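Local coordinates for protein iron transport multicopper oxidase FET3 (Saccharomyces cerevisiae, PDB 1ZPU) that oxidises iron(II) to iron(III) with four copper ions and molecular oxygen, feeding the ferric permease in high-affinity iron uptake, and also oxidises cuprous copper, at residues E141-L146 with P165-L170; G196-Q201 with T259-I264; F451-P456 with L477-F482; A309-P314 with D377-I382. One frame throughout, in Å; residues are numbered along the deposited sequence.

Contact 1: E141-L146 with P165-L170; sequences EWYHDL and PIPQNL. With MAN (alpha-D-mannopyranose), chain H.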
# COMPACT_ATOMS: atom_id res chain seq x y z
N GLU A 141 -0.65 3.13 -12.94
CA GLU A 141 -1.39 4.00 -13.88
C GLU A 141 -0.71 5.36 -13.89
O GLU A 141 0.09 5.66 -13.00
CB GLU A 141 -2.87 4.13 -13.51
CG GLU A 141 -3.17 5.06 -12.33
CD GLU A 141 -2.80 4.46 -10.98
OE1 GLU A 141 -3.58 3.61 -10.47
OE2 GLU A 141 -1.71 4.83 -10.45
N TRP A 142 -1.02 6.18 -14.89
CA TRP A 142 -0.41 7.50 -15.01
C TRP A 142 -1.45 8.61 -15.30
O TRP A 142 -2.34 8.44 -16.15
CB TRP A 142 0.68 7.45 -16.07
CG TRP A 142 1.50 8.67 -16.12
CD1 TRP A 142 1.57 9.57 -17.14
CD2 TRP A 142 2.37 9.15 -15.10
NE1 TRP A 142 2.44 10.59 -16.82
CE2 TRP A 142 2.94 10.36 -15.57
CE3 TRP A 142 2.71 8.68 -13.83
CZ2 TRP A 142 3.83 11.10 -14.82
CZ3 TRP A 142 3.61 9.44 -13.08
CH2 TRP A 142 4.16 10.63 -13.58
N TYR A 143 -1.34 9.72 -14.58
CA TYR A 143 -2.20 10.89 -14.77
C TYR A 143 -1.43 11.97 -15.47
O TYR A 143 -0.21 12.04 -15.35
CB TYR A 143 -2.72 11.43 -13.42
CG TYR A 143 -3.79 10.58 -12.77
CD1 TYR A 143 -3.45 9.46 -12.03
CD2 TYR A 143 -5.13 10.88 -12.90
CE1 TYR A 143 -4.41 8.66 -11.43
CE2 TYR A 143 -6.11 10.09 -12.30
CZ TYR A 143 -5.73 8.98 -11.57
OH TYR A 143 -6.67 8.19 -10.96
N HIS A 144 -2.14 12.82 -16.20
CA HIS A 144 -1.54 13.96 -16.89
C HIS A 144 -1.55 15.22 -16.07
O HIS A 144 -0.88 16.19 -16.40
CB HIS A 144 -2.29 14.20 -18.18
CG HIS A 144 -1.90 13.26 -19.27
ND1 HIS A 144 -2.15 13.52 -20.60
CD2 HIS A 144 -1.24 12.08 -19.22
CE1 HIS A 144 -1.67 12.52 -21.33
NE2 HIS A 144 -1.12 11.64 -20.51
N ASP A 145 -2.34 15.22 -15.01
CA ASP A 145 -2.36 16.33 -14.08
C ASP A 145 -1.81 15.86 -12.75
O ASP A 145 -1.97 14.70 -12.37
CB ASP A 145 -3.79 16.84 -13.92
CG ASP A 145 -4.37 17.40 -15.23
OD1 ASP A 145 -4.27 18.64 -15.47
OD2 ASP A 145 -4.92 16.59 -16.01
N LEU A 146 -1.16 16.77 -12.03
CA LEU A 146 -0.64 16.50 -10.70
C LEU A 146 -1.78 16.26 -9.72
O LEU A 146 -2.89 16.77 -9.90
CB LEU A 146 0.18 17.68 -10.20
CG LEU A 146 1.44 18.09 -10.96
CD1 LEU A 146 1.09 19.00 -12.15
CD2 LEU A 146 2.30 18.83 -9.99
N PRO A 165 -10.87 10.47 -9.87
CA PRO A 165 -10.36 10.93 -11.17
C PRO A 165 -9.78 9.80 -12.01
O PRO A 165 -9.08 8.94 -11.51
CB PRO A 165 -9.26 11.92 -10.80
CG PRO A 165 -8.97 11.67 -9.40
CD PRO A 165 -10.18 11.12 -8.76
N ILE A 166 -10.06 9.84 -13.31
CA ILE A 166 -9.69 8.78 -14.23
C ILE A 166 -8.31 9.02 -14.83
O ILE A 166 -8.05 10.10 -15.35
CB ILE A 166 -10.78 8.65 -15.30
CG1 ILE A 166 -12.06 8.14 -14.62
CG2 ILE A 166 -10.36 7.69 -16.40
CD1 ILE A 166 -13.28 8.78 -15.15
N PRO A 167 -7.41 8.01 -14.74
CA PRO A 167 -6.03 8.10 -15.22
C PRO A 167 -5.97 8.08 -16.75
O PRO A 167 -6.96 7.75 -17.39
CB PRO A 167 -5.37 6.85 -14.65
CG PRO A 167 -6.45 5.93 -14.32
CD PRO A 167 -7.72 6.69 -14.16
N GLN A 168 -4.82 8.41 -17.33
CA GLN A 168 -4.73 8.55 -18.77
C GLN A 168 -4.13 7.36 -19.46
O GLN A 168 -4.40 7.14 -20.63
CB GLN A 168 -4.00 9.83 -19.14
CG GLN A 168 -4.90 11.08 -19.15
CD GLN A 168 -5.53 11.36 -17.78
OE1 GLN A 168 -4.88 11.91 -16.89
NE2 GLN A 168 -6.78 10.95 -17.61
N ASN A 169 -3.33 6.58 -18.73
CA ASN A 169 -2.66 5.41 -19.27
C ASN A 169 -2.11 4.49 -18.20
O ASN A 169 -1.85 4.91 -17.08
CB ASN A 169 -1.48 5.83 -20.16
CG ASN A 169 -1.85 5.91 -21.62
OD1 ASN A 169 -2.41 4.96 -22.21
ND2 ASN A 169 -1.54 7.05 -22.22
N LEU A 170 -1.91 3.22 -18.58
CA LEU A 170 -1.10 2.30 -17.79
C LEU A 170 0.37 2.41 -18.17
O LEU A 170 0.71 2.56 -19.34
CB LEU A 170 -1.58 0.85 -18.01
CG LEU A 170 -2.97 0.51 -17.45
CD1 LEU A 170 -3.31 -0.96 -17.64
CD2 LEU A 170 -3.05 0.88 -15.98
C1 MAN H . -4.14 8.60 -26.20
C2 MAN H . -4.09 7.23 -25.53
C3 MAN H . -5.01 7.16 -24.33
C4 MAN H . -4.78 8.35 -23.42
C5 MAN H . -4.93 9.65 -24.19
C6 MAN H . -4.62 10.82 -23.28
O2 MAN H . -2.78 7.00 -25.08
O3 MAN H . -4.77 5.98 -23.60
O4 MAN H . -5.69 8.33 -22.36
O5 MAN H . -4.01 9.64 -25.25
O6 MAN H . -4.63 11.98 -24.07
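Trp142 O takes two backbone N-H groups: Gln168 N at 2.7 Å, nearly straight at 160°, and Asn169 N at 3.3 Å, a weak bond. With Gln168 and Asn169 both facing Trp142, this is a classic beta bulge; Trp142 N returns a 2.7 Å bond to Asn169 O. Gln168 points toward segment 141-146, and the bend of its chain at chi2 (61°) lets Gln168 OE1 accept His144 N in the carbonyl plane, on a lone pair, at 3.0 Å, while Gln168 CG sits over the centre of the His144 ring. Tyr143 OH donates to Pro165 O at 2.6 Å, tilted 34° from that carbonyl plane, and the same hydroxyl is hydrogen-bonded to Trp467 NE1; Pro167 CA lies over one face of the Tyr143 ring, 3.7 Å from the centroid. A leucine in place of Tyr143 would probably leave Pro165 O without its donor and uncover Pro167. Asn169 ND2 donates to O2 of a mannose of an attached glycan at 3.1 Å, and Asp17 binds His144 NE2. Strand 169-172 thus borders strand 133-142 antiparallel, with Tyr143 touching helix 147-154, Trp142 strand 22-27, and Pro167 and Leu170 strand 250-256.

Contact 2: G196-Q201 with T259-I264; sequences GGFVSQ and TMLDVI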
# COMPACT_ATOMS: atom_id res chain seq x y z
N GLY A 196 0.98 1.56 -8.23
CA GLY A 196 -0.01 2.55 -8.65
C GLY A 196 -0.70 3.16 -7.45
O GLY A 196 -0.53 2.72 -6.30
N GLY A 197 -1.49 4.20 -7.71
CA GLY A 197 -2.19 4.90 -6.66
C GLY A 197 -3.67 4.58 -6.62
O GLY A 197 -4.38 4.91 -5.67
N PHE A 198 -4.16 3.92 -7.66
CA PHE A 198 -5.59 3.74 -7.79
C PHE A 198 -5.94 2.35 -8.29
O PHE A 198 -6.41 1.51 -7.55
CB PHE A 198 -6.15 4.84 -8.73
CG PHE A 198 -7.63 4.75 -9.00
CD1 PHE A 198 -8.50 4.08 -8.15
CD2 PHE A 198 -8.17 5.41 -10.11
CE1 PHE A 198 -9.89 4.04 -8.41
CE2 PHE A 198 -9.56 5.37 -10.38
CZ PHE A 198 -10.40 4.68 -9.53
N VAL A 199 -5.66 2.10 -9.55
CA VAL A 199 -6.32 1.06 -10.32
C VAL A 199 -5.67 -0.35 -10.21
O VAL A 199 -4.47 -0.51 -10.36
CB VAL A 199 -6.41 1.59 -11.76
CG1 VAL A 199 -6.06 0.56 -12.80
CG2 VAL A 199 -7.76 2.22 -11.99
N SER A 200 -6.47 -1.37 -9.94
CA SER A 200 -5.97 -2.77 -10.04
C SER A 200 -5.62 -3.13 -11.48
O SER A 200 -6.21 -2.60 -12.43
CB SER A 200 -7.04 -3.76 -9.59
OG SER A 200 -7.46 -3.58 -8.25
N GLN A 201 -4.70 -4.06 -11.68
CA GLN A 201 -4.36 -4.45 -13.04
C GLN A 201 -4.37 -5.94 -13.22
O GLN A 201 -3.99 -6.69 -12.31
CB GLN A 201 -2.99 -3.93 -13.42
CG GLN A 201 -2.87 -2.41 -13.42
CD GLN A 201 -1.60 -1.96 -14.09
OE1 GLN A 201 -1.08 -2.65 -14.98
NE2 GLN A 201 -1.07 -0.83 -13.67
N THR A 259 -13.75 -1.72 -13.96
CA THR A 259 -14.74 -1.79 -12.90
C THR A 259 -14.58 -0.64 -11.89
O THR A 259 -15.55 -0.08 -11.40
CB THR A 259 -14.58 -3.15 -12.23
OG1 THR A 259 -15.45 -4.06 -12.89
CG2 THR A 259 -14.82 -3.15 -10.69
N MET A 260 -13.33 -0.29 -11.60
CA MET A 260 -13.01 0.69 -10.57
C MET A 260 -13.18 2.10 -11.08
O MET A 260 -13.22 3.04 -10.29
CB MET A 260 -11.60 0.45 -10.04
CG MET A 260 -11.42 -0.98 -9.55
SD MET A 260 -9.79 -1.40 -8.97
CE MET A 260 -9.65 -0.46 -7.44
N LEU A 261 -13.28 2.23 -12.40
CA LEU A 261 -13.39 3.53 -13.05
C LEU A 261 -14.82 4.01 -13.04
O LEU A 261 -15.73 3.24 -13.33
CB LEU A 261 -12.87 3.45 -14.49
CG LEU A 261 -11.37 3.17 -14.70
CD1 LEU A 261 -11.04 3.22 -16.18
CD2 LEU A 261 -10.48 4.14 -13.92
N ASP A 262 -15.03 5.28 -12.69
CA ASP A 262 -16.38 5.81 -12.63
C ASP A 262 -17.04 5.74 -14.00
O ASP A 262 -18.14 5.24 -14.13
CB ASP A 262 -16.38 7.25 -12.12
CG ASP A 262 -17.77 7.83 -12.05
OD1 ASP A 262 -18.07 8.80 -12.80
OD2 ASP A 262 -18.60 7.29 -11.25
N VAL A 263 -16.35 6.25 -15.01
CA VAL A 263 -16.77 6.17 -16.41
C VAL A 263 -15.55 5.77 -17.23
O VAL A 263 -14.42 6.00 -16.82
CB VAL A 263 -17.36 7.54 -16.95
CG1 VAL A 263 -18.60 7.96 -16.15
CG2 VAL A 263 -16.33 8.65 -16.93
N ILE A 264 -15.76 5.17 -18.39
CA ILE A 264 -14.64 4.84 -19.26
C ILE A 264 -14.61 5.84 -20.42
O ILE A 264 -15.48 5.80 -21.29
CB ILE A 264 -14.74 3.39 -19.80
CG1 ILE A 264 -14.73 2.40 -18.63
CG2 ILE A 264 -13.60 3.13 -20.77
CD1 ILE A 264 -15.07 0.98 -19.02
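Chi1 of 178° sets the Phe198 ring beside its own carbonyl carbon and carries its far end to Met260 and Leu261, while Met260 runs straight through chi2 and bends at chi3 (70°), which puts SD and CE beside Ser200. At the ring, CZ lies 3.3 Å from Met260 O and CE2 lies 3.9 Å from Leu261 CD2; both partners approach obliquely. The same leucine methyl, Leu261 CD2, also meets Val199 CG2 at 3.8 Å. Val199 CG2 in turn lies over one face of the Phe198 ring, offset toward the rim, and so branch, ring and leucine methyl form one apolar cluster. The thioether meets the polar atoms of Ser200. Ser200 N points almost straight at Met260 SD (166°), but at 3.5 Å the bond is weak, and Ser200 OG, 3.3 Å from the same Met260 SD, has its stronger partner in Tyr229 OH. Beyond the two segments, Phe198 meets Trp467 edge-to-face and Met260 touches Ile465. Two loops of the second cupredoxin-like domain thus pack beside the type 1 copper site of the third, the Phe198 side chain about 5 Å from that of His468, a type 1 copper ligand, a domain arrangement consistent with a three-domain multicopper oxidase.

Contact 3: F451-P456 with L477-F482; sequences FKADNP and LVEDPF. With NAG (2-acetamido-2-deoxy-beta-D-glucopyranose), chain B.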
# COMPACT_ATOMS: atom_id res chain seq x y z
N PHE A 451 -4.25 -11.53 13.08
CA PHE A 451 -2.82 -11.40 13.36
C PHE A 451 -2.58 -11.29 14.86
O PHE A 451 -3.48 -10.92 15.60
CB PHE A 451 -2.21 -10.19 12.62
CG PHE A 451 -2.68 -8.85 13.13
CD1 PHE A 451 -1.89 -8.12 14.01
CD2 PHE A 451 -3.89 -8.32 12.72
CE1 PHE A 451 -2.32 -6.88 14.47
CE2 PHE A 451 -4.32 -7.08 13.17
CZ PHE A 451 -3.53 -6.36 14.04
N LYS A 452 -1.36 -11.61 15.29
CA LYS A 452 -0.97 -11.50 16.69
C LYS A 452 -0.36 -10.13 16.96
O LYS A 452 0.48 -9.66 16.21
CB LYS A 452 0.05 -12.59 17.02
CG LYS A 452 0.24 -12.85 18.50
CD LYS A 452 1.43 -13.74 18.74
CE LYS A 452 1.53 -14.14 20.18
NZ LYS A 452 2.67 -15.05 20.37
N ALA A 453 -0.78 -9.48 18.04
CA ALA A 453 -0.16 -8.21 18.42
C ALA A 453 1.17 -8.47 19.12
O ALA A 453 1.28 -8.43 20.35
CB ALA A 453 -1.10 -7.40 19.29
N ASP A 454 2.19 -8.76 18.32
CA ASP A 454 3.51 -9.08 18.84
C ASP A 454 4.53 -8.06 18.35
O ASP A 454 5.73 -8.31 18.37
CB ASP A 454 3.91 -10.50 18.44
CG ASP A 454 3.91 -10.73 16.92
OD1 ASP A 454 4.42 -11.79 16.50
OD2 ASP A 454 3.42 -9.88 16.14
N ASN A 455 4.05 -6.92 17.89
CA ASN A 455 4.92 -5.90 17.33
C ASN A 455 4.55 -4.51 17.83
O ASN A 455 3.92 -3.74 17.10
CB ASN A 455 4.87 -5.95 15.80
CG ASN A 455 5.97 -5.13 15.16
OD1 ASN A 455 6.85 -4.61 15.84
ND2 ASN A 455 5.93 -5.01 13.84
N PRO A 456 4.94 -4.19 19.08
CA PRO A 456 4.62 -2.88 19.65
C PRO A 456 4.86 -1.76 18.65
O PRO A 456 5.94 -1.68 18.05
CB PRO A 456 5.58 -2.79 20.85
CG PRO A 456 5.75 -4.20 21.29
CD PRO A 456 5.68 -5.04 20.03
N LEU A 477 -4.08 1.66 14.77
CA LEU A 477 -3.87 0.61 15.76
C LEU A 477 -2.67 0.92 16.64
O LEU A 477 -1.57 1.09 16.15
CB LEU A 477 -3.66 -0.74 15.06
CG LEU A 477 -4.82 -1.28 14.23
CD1 LEU A 477 -4.46 -2.63 13.69
CD2 LEU A 477 -6.12 -1.38 15.02
N VAL A 478 -2.89 1.00 17.95
CA VAL A 478 -1.79 1.20 18.89
C VAL A 478 -1.55 -0.13 19.60
O VAL A 478 -2.36 -0.56 20.44
CB VAL A 478 -2.11 2.33 19.89
CG1 VAL A 478 -0.98 2.51 20.89
CG2 VAL A 478 -2.35 3.63 19.16
N GLU A 479 -0.45 -0.78 19.25
CA GLU A 479 -0.07 -2.07 19.81
C GLU A 479 0.71 -1.90 21.11
O GLU A 479 1.71 -1.20 21.14
CB GLU A 479 0.78 -2.79 18.79
CG GLU A 479 0.60 -4.28 18.74
CD GLU A 479 0.85 -4.81 17.35
OE1 GLU A 479 0.22 -4.28 16.40
OE2 GLU A 479 1.66 -5.75 17.20
N ASP A 480 0.28 -2.60 22.16
CA ASP A 480 0.68 -2.31 23.55
C ASP A 480 1.61 -1.10 23.72
O ASP A 480 2.83 -1.22 23.66
CB ASP A 480 1.20 -3.55 24.31
CG ASP A 480 2.52 -4.05 23.78
OD1 ASP A 480 2.81 -3.84 22.58
OD2 ASP A 480 3.28 -4.67 24.56
N PRO A 481 1.00 0.09 23.93
CA PRO A 481 1.74 1.33 24.14
C PRO A 481 2.78 1.21 25.25
O PRO A 481 3.78 1.92 25.21
CB PRO A 481 0.65 2.33 24.54
CG PRO A 481 -0.55 1.50 24.90
CD PRO A 481 -0.45 0.30 24.01
N PHE A 482 2.55 0.33 26.22
CA PHE A 482 3.54 0.13 27.28
C PHE A 482 4.78 -0.58 26.75
O PHE A 482 5.90 -0.27 27.15
CB PHE A 482 2.95 -0.60 28.49
CG PHE A 482 1.85 0.15 29.18
CD1 PHE A 482 0.67 -0.50 29.56
CD2 PHE A 482 1.97 1.51 29.45
CE1 PHE A 482 -0.36 0.19 30.20
CE2 PHE A 482 0.95 2.21 30.09
CZ PHE A 482 -0.22 1.55 30.46
C1 NAG B . 9.05 -8.27 16.84
C2 NAG B . 8.41 -9.44 16.10
C3 NAG B . 8.10 -10.62 17.03
C4 NAG B . 9.34 -10.99 17.85
C5 NAG B . 9.95 -9.73 18.48
C6 NAG B . 11.24 -10.03 19.24
C7 NAG B . 7.16 -9.02 14.04
C8 NAG B . 5.94 -8.40 13.43
N2 NAG B . 7.21 -9.03 15.39
O3 NAG B . 7.71 -11.71 16.23
O4 NAG B . 9.04 -12.00 18.82
O5 NAG B . 10.23 -8.76 17.47
O6 NAG B . 12.20 -10.54 18.34
O7 NAG B . 8.06 -9.49 13.32
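Phe451 and Leu477 come at each other from opposite directions, ring CZ meeting Leu477 CD1 at 3.9 Å. The phenylalanine CG is held between its backbone N and carbonyl carbon (chi1 69°), the torsion with which CZ reaches that methyl. Glu479 crosses this ring obliquely, with the carboxylate plane 44° from the ring plane and OE1 at the ring's edge, 4.1 Å from Phe451 CE1. Nearer the backbone, Glu479 CG packs at 3.6 Å on CB of Ala453, the central residue of an inverse gamma turn. The other carboxylate oxygen reaches past this turn: Asn455 N donates to Glu479 OE2 at 2.7 Å, meeting it on the anti side and 19° out of the carboxylate plane. Next along, Pro456 lies beside Asp480, the N-cap residue of helix 481-486, with Pro456 CG next to Asp480 OD1. An N-acetylglucosamine makes weak hydrogen bonds to Asp454 O and OD1, while Asn455 ND2 is held by Gly398 O and Phe65 O. A leucine in place of Glu479 would probably leave Asn455 N without its acceptor and His399, which bonds OE1, without its carboxylate mate. Both oxygens of a buried acid are thus engaged, OE1 by His399 NE2 and OE2 by the Asn455 amide, and these two partners would probably help to stabilise a negative charge there.

Contact 4: A309-P314 with D377-I382; sequences AIYGEP and DEIVEI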
# COMPACT_ATOMS: atom_id res chain seq x y z
N ALA A 309 -0.39 -22.34 11.40
CA ALA A 309 -1.78 -22.67 11.63
C ALA A 309 -2.61 -21.42 11.92
O ALA A 309 -2.11 -20.46 12.50
CB ALA A 309 -1.89 -23.65 12.76
N ILE A 310 -3.88 -21.44 11.51
CA ILE A 310 -4.81 -20.35 11.82
C ILE A 310 -4.78 -20.03 13.31
O ILE A 310 -4.79 -20.93 14.13
CB ILE A 310 -6.26 -20.67 11.35
CG1 ILE A 310 -7.21 -19.50 11.67
CG2 ILE A 310 -6.75 -22.03 11.90
CD1 ILE A 310 -8.62 -19.65 11.11
N TYR A 311 -4.73 -18.74 13.65
CA TYR A 311 -4.70 -18.34 15.05
C TYR A 311 -5.98 -18.73 15.74
O TYR A 311 -7.03 -18.74 15.11
CB TYR A 311 -4.49 -16.84 15.19
CG TYR A 311 -3.13 -16.37 14.72
CD1 TYR A 311 -3.03 -15.38 13.75
CD2 TYR A 311 -1.96 -16.90 15.25
CE1 TYR A 311 -1.79 -14.93 13.32
CE2 TYR A 311 -0.72 -16.47 14.82
CZ TYR A 311 -0.65 -15.48 13.86
OH TYR A 311 0.57 -15.04 13.43
N GLY A 312 -5.88 -19.04 17.04
CA GLY A 312 -7.04 -19.41 17.85
C GLY A 312 -8.03 -18.27 18.00
O GLY A 312 -7.86 -17.19 17.43
N GLU A 313 -9.08 -18.51 18.77
CA GLU A 313 -10.14 -17.52 18.92
C GLU A 313 -9.60 -16.13 19.28
O GLU A 313 -8.75 -15.99 20.16
CB GLU A 313 -11.22 -17.99 19.91
CG GLU A 313 -12.08 -19.16 19.37
CD GLU A 313 -12.88 -18.81 18.11
OE1 GLU A 313 -14.11 -18.61 18.23
OE2 GLU A 313 -12.29 -18.73 17.00
N PRO A 314 -10.10 -15.09 18.58
CA PRO A 314 -9.62 -13.72 18.71
C PRO A 314 -9.90 -13.13 20.08
O PRO A 314 -11.01 -13.27 20.59
CB PRO A 314 -10.44 -12.94 17.67
CG PRO A 314 -11.07 -13.97 16.81
CD PRO A 314 -11.20 -15.20 17.61
N ASP A 377 -0.01 -9.49 23.81
CA ASP A 377 0.21 -10.50 22.77
C ASP A 377 -1.08 -11.02 22.15
O ASP A 377 -1.10 -12.10 21.57
CB ASP A 377 1.02 -11.69 23.31
CG ASP A 377 2.53 -11.56 23.03
OD1 ASP A 377 2.91 -11.11 21.92
OD2 ASP A 377 3.33 -11.95 23.93
N GLU A 378 -2.15 -10.24 22.27
CA GLU A 378 -3.47 -10.73 21.93
C GLU A 378 -3.64 -11.05 20.46
O GLU A 378 -2.96 -10.48 19.60
CB GLU A 378 -4.54 -9.73 22.35
CG GLU A 378 -4.47 -8.37 21.68
CD GLU A 378 -5.64 -7.47 22.07
OE1 GLU A 378 -6.37 -7.81 23.03
OE2 GLU A 378 -5.82 -6.42 21.42
N ILE A 379 -4.55 -11.97 20.17
CA ILE A 379 -4.90 -12.27 18.80
C ILE A 379 -6.01 -11.31 18.36
O ILE A 379 -7.09 -11.27 18.95
CB ILE A 379 -5.29 -13.76 18.64
CG1 ILE A 379 -4.03 -14.63 18.74
CG2 ILE A 379 -6.03 -14.01 17.32
CD1 ILE A 379 -4.25 -15.95 19.45
N VAL A 380 -5.71 -10.52 17.33
CA VAL A 380 -6.63 -9.50 16.82
C VAL A 380 -7.28 -9.96 15.51
O VAL A 380 -6.62 -10.52 14.65
CB VAL A 380 -5.91 -8.15 16.58
CG1 VAL A 380 -6.89 -7.09 16.09
CG2 VAL A 380 -5.22 -7.68 17.84
N GLU A 381 -8.57 -9.70 15.39
CA GLU A 381 -9.31 -10.01 14.18
C GLU A 381 -9.99 -8.74 13.67
O GLU A 381 -10.70 -8.06 14.41
CB GLU A 381 -10.33 -11.11 14.46
CG GLU A 381 -11.42 -11.28 13.41
CD GLU A 381 -12.32 -12.48 13.69
OE1 GLU A 381 -11.85 -13.63 13.55
OE2 GLU A 381 -13.51 -12.28 14.06
N ILE A 382 -9.74 -8.43 12.40
CA ILE A 382 -10.41 -7.31 11.73
C ILE A 382 -11.48 -7.87 10.81
O ILE A 382 -11.22 -8.65 9.91
CB ILE A 382 -9.41 -6.42 10.95
CG1 ILE A 382 -8.54 -5.63 11.92
CG2 ILE A 382 -10.14 -5.43 10.06
CD1 ILE A 382 -7.29 -5.04 11.30
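Pro314 and Ile379 meet where the loop leading into strand 316-326 passes the start of strand 379-386, its parallel neighbour in the six-stranded sheet of the third cupredoxin domain. Their CA atoms, 4.9 Å apart, are the nearest CA pair between the segments, yet no hydrogen bond joins 309-314 to 377-382; what holds them is van der Waals packing. Ile379 supplies most of it through one branch. With chi1 at -73° its CG2 stands anti to the backbone N and lies against the loop, 3.9 Å from Tyr311 CB, 3.7 Å from Gly312 O and 3.9 Å from Pro314 CA. The backbone joins in as well, with Pro314 CA set 3.5 Å from Ile379 O. The parallel pairing begins just past the loop, as Ile379 makes backbone hydrogen bonds with Asp315 and His316, and Asp315 OD2 also takes the Ile379 N-H. Along the same side of the strand, Glu381 points toward the loop and crosses the proline ring obliquely. Its CB touches Pro314 CB at 3.7 Å, and with CG anti to the backbone N (chi1 164°) the chain extends so that OE1 comes 3.4 Å from Pro314 CG. That oxygen, Glu381 OE1, forms a salt bridge with Arg450 of strand 446-452, and Arg450 NH1 makes a weak hydrogen bond to Tyr311 O, so the loop is also tethered to the next strand of the sheet.

In the fold
The four contacts fall into two touching pairs. Contacts 1 and 2, centres 10 Å apart within the second cupredoxin domain, are joined by Glu141, whose OE1 lies 2.7 Å from Val199 N and OE2 2.8 Å from Gly197 N, probable hydrogen bonds. Contacts 3 and 4, centres 13 Å apart, share a sheet of the third domain: Phe451 O lies 2.8 Å from Val380 N. Contacts 1 to 3 approach the copper sites: the Pro165 side chain is about 8 Å from that of His468, a type 1 copper ligand, the Met260 side chain about 7 Å from a copper ion, and that of Leu477 about 8 Å from the side chain of His397, a type 3 ligand. Contact 4 is remote from them.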